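Local coordinates for protein putative N-acetylmuramoyl-L-alanine amidase (Neisseria meningitidis MC58, PDB 3CZX) that probably hydrolyses, using a bound zinc ion, the link between N-acetylmuramoyl residues and L-amino acid residues in certain cell-wall glycopeptides, at residues C7-H12 / L134-A139; D24-L29 / E76-A81; S39-R42 / G46-V49; F147-S150 / D154-L157. One frame throughout, in Å; residues are numbered along the deposited sequence.

Overall arrangement
The four contacts belong to one alpha/beta domain built on a mixed six-stranded sheet. Contacts 1 and 2 sit on its neighbouring strands 6-10 and 73-77, with centres about 13 Å apart, and together supply the zinc ligands His12, Glu26 and His78. Contact 4 follows both along the chain. It lies about 10 Å from contact 2, centre to centre, and joins it by backbone bonds of Asn80 to Phe147 and Ile149. Contact 3 falls within the chain span of contacts 1 and 2. It shares helix 26-45 with contact 2, and its centre is about 26 Å from that of contact 4. The metal site thus lies at one end of this helix, contact 3 at the other.

Contact 1 of 4, residues C7-H12 / L134-A139; sequences CLTAGH and LAYAQA. With ZN (zinc ion), chain E.
Tyr136 reaches out of helix 134-138 and brings its phenol oxygen to Thr9 and Cys7 on strand 6-10. The side chains of Thr9 and Tyr136 approach from opposite directions. Thr9 OG1 lies 3.0 Å from Tyr136 OH and 3.5 Å from Tyr136 CE1, at a slant to the ring. Cys7 SG stands farther off, 4.1 Å from Tyr136 OH. The tyrosine owes its reach to chi1 of -170°, which sets CG anti to the backbone N. This small patch is buried. Thr9 OG1 is hydrogen-bonded to Glu76 OE2 on the neighbouring strand 73-77, while Ile68 of helix 61-69 packs on the tyrosine. Strand 6-10 is an inner strand of the mixed sheet of this amidase fold, lying parallel between strands 49-51 and 73-77. Its continuation carries a zinc ligand, His12, with NE2 2.2 Å from the zinc ion. The touching stops well short of that point. Beyond the tyrosine the two segments diverge, and the helix turns Gln138 to the solvent. Two waters also bind the zinc ion, water 2 at 2.2 Å and water 1 at 2.3 Å.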
loop_
_atom_site.group_PDB
_atom_site.type_symbol
_atom_site.label_atom_id
_atom_site.label_comp_id
_atom_site.label_asym_id
_atom_site.label_seq_id
_atom_site.Cartn_x
_atom_site.Cartn_y
_atom_site.Cartn_z
ATOM N N CYS A 7 -16.763 -9.107 2.978
ATOM C CA CYS A 7 -16.938 -7.806 2.333
ATOM C C CYS A 7 -15.977 -6.828 2.996
ATOM O O CYS A 7 -15.957 -6.718 4.217
ATOM C CB CYS A 7 -18.386 -7.304 2.468
ATOM S SG CYS A 7 -18.673 -5.593 1.975
ATOM N N LEU A 8 -15.144 -6.166 2.194
ATOM C CA LEU A 8 -14.266 -5.127 2.691
ATOM C C LEU A 8 -14.465 -3.844 1.897
ATOM O O LEU A 8 -14.365 -3.884 0.645
ATOM C CB LEU A 8 -12.805 -5.561 2.540
ATOM C CG LEU A 8 -12.349 -6.839 3.248
ATOM C CD1 LEU A 8 -10.890 -7.095 2.955
ATOM C CD2 LEU A 8 -12.558 -6.828 4.795
ATOM N N THR A 9 -14.707 -2.731 2.585
ATOM C CA THR A 9 -14.778 -1.438 1.900
ATOM C C THR A 9 -13.944 -0.409 2.591
ATOM O O THR A 9 -13.419 -0.658 3.665
ATOM C CB THR A 9 -16.251 -0.997 1.780
ATOM O OG1 THR A 9 -16.806 -0.820 3.071
ATOM C CG2 THR A 9 -17.046 -2.097 1.010
ATOM N N ALA A 10 -13.767 0.746 1.934
ATOM C CA ALA A 10 -12.975 1.857 2.470
ATOM C C ALA A 10 -13.899 3.033 2.680
ATOM O O ALA A 10 -14.743 3.337 1.833
ATOM C CB ALA A 10 -11.801 2.262 1.499
ATOM N N GLY A 11 -13.722 3.731 3.788
ATOM C CA GLY A 11 -14.447 4.969 4.005
ATOM C C GLY A 11 -13.910 6.099 3.161
ATOM O O GLY A 11 -12.723 6.150 2.830
ATOM N N HIS A 12 -14.809 7.017 2.836
ATOM C CA HIS A 12 -14.453 8.305 2.236
ATOM C C HIS A 12 -13.934 8.204 0.799
ATOM O O HIS A 12 -13.791 7.113 0.243
ATOM C CB HIS A 12 -13.468 9.043 3.141
ATOM C CG HIS A 12 -13.933 9.164 4.559
ATOM N ND1 HIS A 12 -14.915 10.055 4.948
ATOM C CD2 HIS A 12 -13.572 8.494 5.678
ATOM C CE1 HIS A 12 -15.122 9.939 6.248
ATOM N NE2 HIS A 12 -14.310 9.007 6.716
ATOM N N LEU A 134 -22.491 5.451 10.461
ATOM C CA LEU A 134 -23.277 4.719 11.465
ATOM C C LEU A 134 -24.310 3.825 10.795
ATOM O O LEU A 134 -24.555 2.700 11.255
ATOM C CB LEU A 134 -23.966 5.699 12.414
ATOM C CG LEU A 134 -24.703 5.134 13.633
ATOM C CD1 LEU A 134 -23.777 4.326 14.530
ATOM C CD2 LEU A 134 -25.311 6.306 14.410
ATOM N N ALA A 135 -24.899 4.295 9.684
ATOM C CA ALA A 135 -25.865 3.466 8.916
ATOM C C ALA A 135 -25.309 2.108 8.460
ATOM O O ALA A 135 -26.041 1.105 8.412
ATOM C CB ALA A 135 -26.399 4.238 7.708
ATOM N N TYR A 136 -24.011 2.086 8.136
ATOM C CA TYR A 136 -23.284 0.854 7.754
ATOM C C TYR A 136 -23.220 -0.102 8.941
ATOM O O TYR A 136 -23.478 -1.295 8.796
ATOM C CB TYR A 136 -21.868 1.236 7.300
ATOM C CG TYR A 136 -21.000 0.171 6.645
ATOM C CD1 TYR A 136 -20.793 0.167 5.261
ATOM C CD2 TYR A 136 -20.299 -0.759 7.409
ATOM C CE1 TYR A 136 -19.962 -0.777 4.648
ATOM C CE2 TYR A 136 -19.510 -1.710 6.816
ATOM C CZ TYR A 136 -19.317 -1.711 5.433
ATOM O OH TYR A 136 -18.474 -2.611 4.820
ATOM N N ALA A 137 -22.892 0.448 10.105
ATOM C CA ALA A 137 -22.873 -0.315 11.362
ATOM C C ALA A 137 -24.277 -0.800 11.724
ATOM O O ALA A 137 -24.475 -1.975 12.037
ATOM C CB ALA A 137 -22.265 0.532 12.510
ATOM N N GLN A 138 -25.261 0.101 11.656
ATOM C CA GLN A 138 -26.667 -0.283 11.926
ATOM C C GLN A 138 -27.172 -1.403 11.030
ATOM O O GLN A 138 -27.963 -2.277 11.469
ATOM C CB GLN A 138 -27.584 0.939 11.851
ATOM C CG GLN A 138 -27.283 1.939 12.947
ATOM C CD GLN A 138 -28.019 3.255 12.786
ATOM O OE1 GLN A 138 -28.349 3.676 11.663
ATOM N NE2 GLN A 138 -28.254 3.933 13.910
ATOM N N ALA A 139 -26.706 -1.417 9.776
ATOM C CA ALA A 139 -27.114 -2.441 8.815
ATOM C C ALA A 139 -26.437 -3.785 9.032
ATOM O O ALA A 139 -26.717 -4.727 8.299
ATOM C CB ALA A 139 -26.863 -1.952 7.406
HETATM ZN ZN ZN E . -14.263 8.051 8.688
HETATM O O HOH W 1 -16.296 8.924 9.301
HETATM O O HOH W 2 -14.166 7.746 10.873
#

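Contact 2 of 4, residues D24-L29 / E76-A81; sequences DREADL and EFHTNA. With ZN (zinc ion), chain E.
Glu26 OE2 lies at the edge of the His78 ring, near its plane, 3.2 Å from His78 ND1. These two atoms do not bond to each other. Both bind the zinc ion: Glu26 OE2 at 2.1 Å and His78 ND1 at 2.2 Å. Another part of the ring edge meets Glu76 O in plane. His78 NE2 gives its hydrogen to Glu76 OE1 at 2.8 Å, close to the ring plane and on the anti side of the carboxylate. Glu76 also pairs with Arg133, so a second shell fixes the rotation of the imidazole. His131 meets this ring edge-to-face.

The Glu26 carboxylate is gripped differently. Thr79 N donates to Glu26 OE2 at 3.0 Å with an angle of 156° at the hydrogen. It comes from above the carboxylate, 56° out of its plane. Ala19 N bonds to Glu26 OE1. The glutamate is extended, with CG anti to the backbone N (chi1 -180°), and it slides past Thr79 in the reverse direction. Thr79 OG1 packs 3.2 Å from Glu26 CG. This buried hydroxyl has no polar partner in the model. The side chains of Thr79 and Leu29 cross at about a right angle, with Thr79 CG2 4.1 Å from Leu29 CD1.

Water 2, a zinc ligand, donates to Thr79 O at 3.0 Å. His12 adds the third protein ligand. The His-Glu-His zinc site with bound waters is that of the Amidase_3 family of N-acetylmuramoyl-L-alanine amidases.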
loop_
_atom_site.group_PDB
_atom_site.type_symbol
_atom_site.label_atom_id
_atom_site.label_comp_id
_atom_site.label_asym_id
_atom_site.label_seq_id
_atom_site.Cartn_x
_atom_site.Cartn_y
_atom_site.Cartn_z
ATOM N N ASP A 24 -1.248 13.156 5.114
ATOM C CA ASP A 24 -1.936 11.892 5.350
ATOM C C ASP A 24 -3.444 12.103 5.395
ATOM O O ASP A 24 -3.953 12.902 6.190
ATOM C CB ASP A 24 -1.443 11.278 6.653
ATOM C CG ASP A 24 0.030 10.889 6.571
ATOM O OD1 ASP A 24 0.435 10.297 5.567
ATOM O OD2 ASP A 24 0.768 11.182 7.512
ATOM N N ARG A 25 -4.158 11.358 4.556
ATOM C CA ARG A 25 -5.608 11.473 4.452
ATOM C C ARG A 25 -6.283 10.156 4.805
ATOM O O ARG A 25 -5.890 9.104 4.296
ATOM C CB ARG A 25 -6.027 11.816 3.041
ATOM C CG ARG A 25 -5.362 13.094 2.447
ATOM C CD ARG A 25 -6.109 13.530 1.191
ATOM N NE ARG A 25 -6.168 12.475 0.186
ATOM C CZ ARG A 25 -6.920 12.509 -0.912
ATOM N NH1 ARG A 25 -7.721 13.551 -1.200
ATOM N NH2 ARG A 25 -6.910 11.472 -1.722
ATOM N N GLU A 26 -7.342 10.248 5.596
ATOM C CA GLU A 26 -8.145 9.061 5.950
ATOM C C GLU A 26 -8.507 8.227 4.737
ATOM O O GLU A 26 -8.411 6.999 4.760
ATOM C CB GLU A 26 -9.405 9.464 6.722
ATOM C CG GLU A 26 -10.295 8.264 7.135
ATOM C CD GLU A 26 -11.428 8.624 8.044
ATOM O OE1 GLU A 26 -11.574 9.823 8.365
ATOM O OE2 GLU A 26 -12.162 7.687 8.467
ATOM N N ALA A 27 -8.929 8.867 3.666
ATOM C CA ALA A 27 -9.376 8.153 2.467
ATOM C C ALA A 27 -8.263 7.254 1.931
ATOM O O ALA A 27 -8.524 6.148 1.416
ATOM C CB ALA A 27 -9.810 9.121 1.405
ATOM N N ASP A 28 -7.030 7.741 2.034
ATOM C CA ASP A 28 -5.877 7.054 1.449
ATOM C C ASP A 28 -5.501 5.917 2.364
ATOM O O ASP A 28 -5.125 4.838 1.883
ATOM C CB ASP A 28 -4.707 8.040 1.291
ATOM C CG ASP A 28 -5.036 9.188 0.326
ATOM O OD1 ASP A 28 -5.946 9.040 -0.524
ATOM O OD2 ASP A 28 -4.357 10.236 0.428
ATOM N N LEU A 29 -5.494 6.172 3.681
ATOM C CA LEU A 29 -5.167 5.116 4.662
ATOM C C LEU A 29 -6.211 3.987 4.601
ATOM O O LEU A 29 -5.864 2.775 4.713
ATOM C CB LEU A 29 -5.051 5.694 6.084
ATOM C CG LEU A 29 -3.976 6.772 6.292
ATOM C CD1 LEU A 29 -4.123 7.541 7.650
ATOM C CD2 LEU A 29 -2.608 6.149 6.157
ATOM N N GLU A 76 -15.810 -1.961 6.987
ATOM C CA GLU A 76 -15.388 -0.725 6.344
ATOM C C GLU A 76 -14.311 -0.032 7.164
ATOM O O GLU A 76 -14.504 0.297 8.346
ATOM C CB GLU A 76 -16.565 0.238 6.116
ATOM C CG GLU A 76 -16.120 1.415 5.301
ATOM C CD GLU A 76 -17.234 2.189 4.740
ATOM O OE1 GLU A 76 -17.642 3.162 5.415
ATOM O OE2 GLU A 76 -17.680 1.828 3.629
ATOM N N PHE A 77 -13.164 0.200 6.543
ATOM C CA PHE A 77 -12.020 0.746 7.228
ATOM C C PHE A 77 -12.095 2.278 7.266
ATOM O O PHE A 77 -12.362 2.930 6.255
ATOM C CB PHE A 77 -10.699 0.287 6.573
ATOM C CG PHE A 77 -10.480 -1.201 6.630
ATOM C CD1 PHE A 77 -9.889 -1.807 7.724
ATOM C CD2 PHE A 77 -10.861 -1.986 5.576
ATOM C CE1 PHE A 77 -9.687 -3.194 7.734
ATOM C CE2 PHE A 77 -10.687 -3.393 5.583
ATOM C CZ PHE A 77 -10.113 -3.969 6.667
ATOM N N HIS A 78 -11.886 2.789 8.456
ATOM C CA HIS A 78 -11.849 4.222 8.759
ATOM C C HIS A 78 -10.697 4.500 9.704
ATOM O O HIS A 78 -10.071 3.566 10.209
ATOM C CB HIS A 78 -13.118 4.631 9.492
ATOM C CG HIS A 78 -14.314 4.757 8.613
ATOM N ND1 HIS A 78 -14.805 5.982 8.205
ATOM C CD2 HIS A 78 -15.097 3.821 8.028
ATOM C CE1 HIS A 78 -15.819 5.790 7.379
ATOM N NE2 HIS A 78 -16.028 4.491 7.267
ATOM N N THR A 79 -10.389 5.792 9.908
ATOM C CA THR A 79 -9.545 6.214 11.014
ATOM C C THR A 79 -10.369 7.081 11.965
ATOM O O THR A 79 -11.247 7.862 11.506
ATOM C CB THR A 79 -8.298 7.026 10.577
ATOM O OG1 THR A 79 -8.712 8.209 9.897
ATOM C CG2 THR A 79 -7.466 6.257 9.626
ATOM N N ASN A 80 -10.087 6.946 13.257
ATOM C CA ASN A 80 -10.664 7.809 14.263
ATOM C C ASN A 80 -9.964 9.165 14.217
ATOM O O ASN A 80 -8.979 9.337 13.512
ATOM C CB ASN A 80 -10.609 7.160 15.644
ATOM C CG ASN A 80 -11.864 7.421 16.450
ATOM O OD1 ASN A 80 -12.463 8.513 16.355
ATOM N ND2 ASN A 80 -12.284 6.427 17.239
ATOM N N ALA A 81 -10.529 10.152 14.894
ATOM C CA ALA A 81 -9.953 11.480 14.947
ATOM C C ALA A 81 -10.527 12.205 16.167
ATOM O O ALA A 81 -11.701 12.041 16.480
ATOM C CB ALA A 81 -10.291 12.259 13.690
HETATM ZN ZN ZN E . -14.263 8.051 8.688
HETATM O O HOH W 2 -14.166 7.746 10.873
HETATM O O HOH W 1 -16.296 8.924 9.301
#

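Contact 3 of 4, residues S39-R42 / G46-V49; sequences SILR and GLTV
Arg42 crosses Val49 at a slant, and its extended chain can be followed to the bond at its end. CB leaves the helix pointing away from 46-49. Its CG then comes 3.8 Å from Leu47 O and also touches Val49 CG2. NE lies 3.8 Å from Val49 CB, and Val49 CG1 sits over one face of the guanidinium. At the tip, Arg42 NH2 donates to Val49 O at 2.8 Å, with an angle of 148° at the hydrogen. That donor stands above the carbonyl plane.

Two backbone bonds close the turn. Gly46 follows helix 26-45 and is the first residue to leave helical geometry, with a positive phi of 62°. Gly46 N donates to Arg42 O at 2.9 Å. Leu47 N reaches further back, to Leu41 O, at 3.2 Å and a straighter 166°. Leu41 supplies the apolar part: its CB meets Val49 CG2 at 3.8 Å, and its CD2 meets Leu47 CD1 at 3.9 Å. Ile6 and Leu8 of strand 6-10 continue this apolar layer.

The turn lies in the beta-alpha-beta crossover that runs from strand 6-10 through helix 26-45 to strand 49-51. The bonds use three main-chain carbonyls as acceptors, and one of them is met by the arginine through NH2. The link from helix to strand is therefore held by three hydrogen bonds to main-chain carbonyls and by the apolar packing of Leu41, Leu47 and Val49.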
loop_
_atom_site.group_PDB
_atom_site.type_symbol
_atom_site.label_atom_id
_atom_site.label_comp_id
_atom_site.label_asym_id
_atom_site.label_seq_id
_atom_site.Cartn_x
_atom_site.Cartn_y
_atom_site.Cartn_z
ATOM N N SER A 39 -6.057 -8.271 -0.554
ATOM C CA SER A 39 -5.056 -9.000 -1.343
ATOM C C SER A 39 -4.500 -10.232 -0.604
ATOM O O SER A 39 -4.284 -11.265 -1.234
ATOM C CB SER A 39 -3.917 -8.077 -1.748
ATOM O OG SER A 39 -3.168 -7.702 -0.622
ATOM N N ILE A 40 -4.305 -10.133 0.712
ATOM C CA ILE A 40 -3.773 -11.223 1.523
ATOM C C ILE A 40 -4.830 -12.320 1.676
ATOM O O ILE A 40 -4.531 -13.524 1.604
ATOM C CB ILE A 40 -3.254 -10.727 2.890
ATOM C CG1 ILE A 40 -2.037 -9.803 2.674
ATOM C CG2 ILE A 40 -2.868 -11.904 3.790
ATOM C CD1 ILE A 40 -1.476 -9.127 3.916
ATOM N N LEU A 41 -6.081 -11.927 1.904
ATOM C CA LEU A 41 -7.137 -12.936 2.023
ATOM C C LEU A 41 -7.252 -13.728 0.714
ATOM O O LEU A 41 -7.405 -14.953 0.735
ATOM C CB LEU A 41 -8.463 -12.276 2.424
ATOM C CG LEU A 41 -8.581 -11.788 3.873
ATOM C CD1 LEU A 41 -9.781 -10.914 4.020
ATOM C CD2 LEU A 41 -8.627 -12.941 4.907
ATOM N N ARG A 42 -7.167 -13.033 -0.406
ATOM C CA ARG A 42 -7.196 -13.699 -1.738
ATOM C C ARG A 42 -5.924 -14.506 -2.014
ATOM O O ARG A 42 -6.013 -15.724 -2.305
ATOM C CB ARG A 42 -7.463 -12.661 -2.811
ATOM C CG ARG A 42 -8.803 -12.075 -2.740
ATOM C CD ARG A 42 -8.920 -10.803 -3.556
ATOM N NE ARG A 42 -10.273 -10.365 -3.772
ATOM C CZ ARG A 42 -10.649 -9.132 -4.115
ATOM N NH1 ARG A 42 -9.750 -8.151 -4.313
ATOM N NH2 ARG A 42 -11.918 -8.851 -4.293
ATOM N N GLY A 46 -6.923 -17.922 -0.610
ATOM C CA GLY A 46 -7.902 -18.233 -1.655
ATOM C C GLY A 46 -9.360 -17.946 -1.307
ATOM O O GLY A 46 -10.298 -18.548 -1.875
ATOM N N LEU A 47 -9.580 -16.995 -0.395
ATOM C CA LEU A 47 -10.910 -16.671 0.089
ATOM C C LEU A 47 -11.639 -15.705 -0.855
ATOM O O LEU A 47 -11.012 -14.969 -1.636
ATOM C CB LEU A 47 -10.818 -16.064 1.513
ATOM C CG LEU A 47 -10.372 -17.095 2.549
ATOM C CD1 LEU A 47 -10.006 -16.466 3.910
ATOM C CD2 LEU A 47 -11.424 -18.188 2.754
ATOM N N THR A 48 -12.966 -15.753 -0.795
ATOM C CA THR A 48 -13.842 -14.868 -1.552
ATOM C C THR A 48 -13.976 -13.573 -0.790
ATOM O O THR A 48 -14.516 -13.542 0.325
ATOM C CB THR A 48 -15.252 -15.435 -1.670
ATOM O OG1 THR A 48 -15.203 -16.667 -2.378
ATOM C CG2 THR A 48 -16.144 -14.502 -2.419
ATOM N N VAL A 49 -13.527 -12.514 -1.439
ATOM C CA VAL A 49 -13.676 -11.150 -0.932
ATOM C C VAL A 49 -14.403 -10.292 -1.944
ATOM O O VAL A 49 -14.037 -10.258 -3.126
ATOM C CB VAL A 49 -12.324 -10.514 -0.610
ATOM C CG1 VAL A 49 -12.519 -9.165 0.077
ATOM C CG2 VAL A 49 -11.494 -11.459 0.265
#

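Contact 4 of 4, residues F147-S150 / D154-L157; sequences FFIS and DLAL
Leu155 packs against Phe147 and Ile149, where the loop after strand 142-145 turns back against the start of helix 152-177. This helix is the last of the alpha/beta amidase fold.

The apolar contacts come from the two branches of Leu155. CG is anti to the backbone N (chi1 173°), and each branch meets a different loop residue. Leu155 CD1 approaches Phe147 CE1 at 4.0 Å, at a slant to the ring. Leu155 CD2 lies 4.3 Å from Ile149 CG1 and 3.7 Å from Ile149 O. Leu29 of helix 26-45 touches all three side chains, so the cluster extends to that helix. The side chain of the zinc ligand Glu26 is about 4 Å from that of Ile149 at the nearest atoms.

The aromatic contacts lie around Phe147. Its CG sits between the backbone N and the carbonyl carbon (chi1 68°), and the ring stacks on Phe158, a residue further along the same helix. Trp115 meets the ring as well.

Backbone bonds tie the loop to segment 76-81. Phe147 and Ile149 both pair with Asn80, two residues after the zinc ligand His78. Ile149 pairs through its N; its O accepts from Asn21 ND2, so this carbonyl is satisfied beside the leucine methyl.

The polar link between the segments is a water bridge. Asp154 OD2 is hydrogen-bonded to Thr88 OG1 and also reaches the loop through water 3. This water accepts from Phe148 N at 2.9 Å and donates to Asp154 OD2 at 2.6 Å.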
loop_
_atom_site.group_PDB
_atom_site.type_symbol
_atom_site.label_atom_id
_atom_site.label_comp_id
_atom_site.label_asym_id
_atom_site.label_seq_id
_atom_site.Cartn_x
_atom_site.Cartn_y
_atom_site.Cartn_z
ATOM N N PHE A 147 -7.075 3.161 14.590
ATOM C CA PHE A 147 -6.275 4.193 15.260
ATOM C C PHE A 147 -6.803 5.587 14.925
ATOM O O PHE A 147 -7.591 5.735 14.014
ATOM C CB PHE A 147 -4.772 4.081 14.898
ATOM C CG PHE A 147 -4.473 4.408 13.464
ATOM C CD1 PHE A 147 -4.065 5.661 13.078
ATOM C CD2 PHE A 147 -4.655 3.458 12.484
ATOM C CE1 PHE A 147 -3.828 5.954 11.733
ATOM C CE2 PHE A 147 -4.391 3.727 11.153
ATOM C CZ PHE A 147 -4.009 4.991 10.782
ATOM N N PHE A 148 -6.310 6.553 15.691
ATOM C CA PHE A 148 -6.650 7.953 15.520
ATOM C C PHE A 148 -5.609 8.559 14.600
ATOM O O PHE A 148 -4.429 8.614 14.947
ATOM C CB PHE A 148 -6.598 8.671 16.869
ATOM C CG PHE A 148 -7.792 8.436 17.745
ATOM C CD1 PHE A 148 -8.707 9.447 17.976
ATOM C CD2 PHE A 148 -7.994 7.198 18.343
ATOM C CE1 PHE A 148 -9.811 9.214 18.774
ATOM C CE2 PHE A 148 -9.108 6.969 19.141
ATOM C CZ PHE A 148 -10.003 7.989 19.357
ATOM N N ILE A 149 -6.058 9.061 13.449
ATOM C CA ILE A 149 -5.184 9.724 12.513
ATOM C C ILE A 149 -4.593 10.980 13.131
ATOM O O ILE A 149 -3.511 11.429 12.718
ATOM C CB ILE A 149 -5.905 10.045 11.195
ATOM C CG1 ILE A 149 -4.903 10.310 10.086
ATOM C CG2 ILE A 149 -6.920 11.211 11.359
ATOM C CD1 ILE A 149 -5.553 10.559 8.737
ATOM N N SER A 150 -5.324 11.518 14.101
ATOM C CA SER A 150 -4.894 12.707 14.856
ATOM C C SER A 150 -3.784 12.432 15.881
ATOM O O SER A 150 -3.170 13.364 16.411
ATOM C CB SER A 150 -6.124 13.351 15.494
ATOM O OG SER A 150 -6.867 12.393 16.183
ATOM N N ASP A 154 0.880 7.293 16.980
ATOM C CA ASP A 154 0.206 6.071 16.461
ATOM C C ASP A 154 0.184 6.029 14.918
ATOM O O ASP A 154 0.377 5.003 14.298
ATOM C CB ASP A 154 -1.236 5.995 16.944
ATOM C CG ASP A 154 -1.352 5.916 18.448
ATOM O OD1 ASP A 154 -0.358 5.595 19.131
ATOM O OD2 ASP A 154 -2.472 6.208 18.929
ATOM N N LEU A 155 -0.036 7.189 14.307
ATOM C CA LEU A 155 -0.007 7.306 12.868
ATOM C C LEU A 155 1.379 6.942 12.312
ATOM O O LEU A 155 1.502 6.243 11.281
ATOM C CB LEU A 155 -0.414 8.729 12.434
ATOM C CG LEU A 155 -0.265 9.058 10.943
ATOM C CD1 LEU A 155 -1.029 8.132 9.987
ATOM C CD2 LEU A 155 -0.607 10.505 10.668
ATOM N N ALA A 156 2.432 7.411 12.959
ATOM C CA ALA A 156 3.800 7.018 12.533
ATOM C C ALA A 156 3.983 5.510 12.620
ATOM O O ALA A 156 4.612 4.928 11.733
ATOM C CB ALA A 156 4.868 7.721 13.386
ATOM N N LEU A 157 3.493 4.901 13.685
ATOM C CA LEU A 157 3.619 3.436 13.844
ATOM C C LEU A 157 2.885 2.731 12.745
ATOM O O LEU A 157 3.421 1.774 12.163
ATOM C CB LEU A 157 3.096 2.993 15.218
ATOM C CG LEU A 157 3.402 1.514 15.500
ATOM C CD1 LEU A 157 4.892 1.311 15.644
ATOM C CD2 LEU A 157 2.696 1.154 16.790
HETATM O O HOH W 3 -4.807 5.505 17.975
#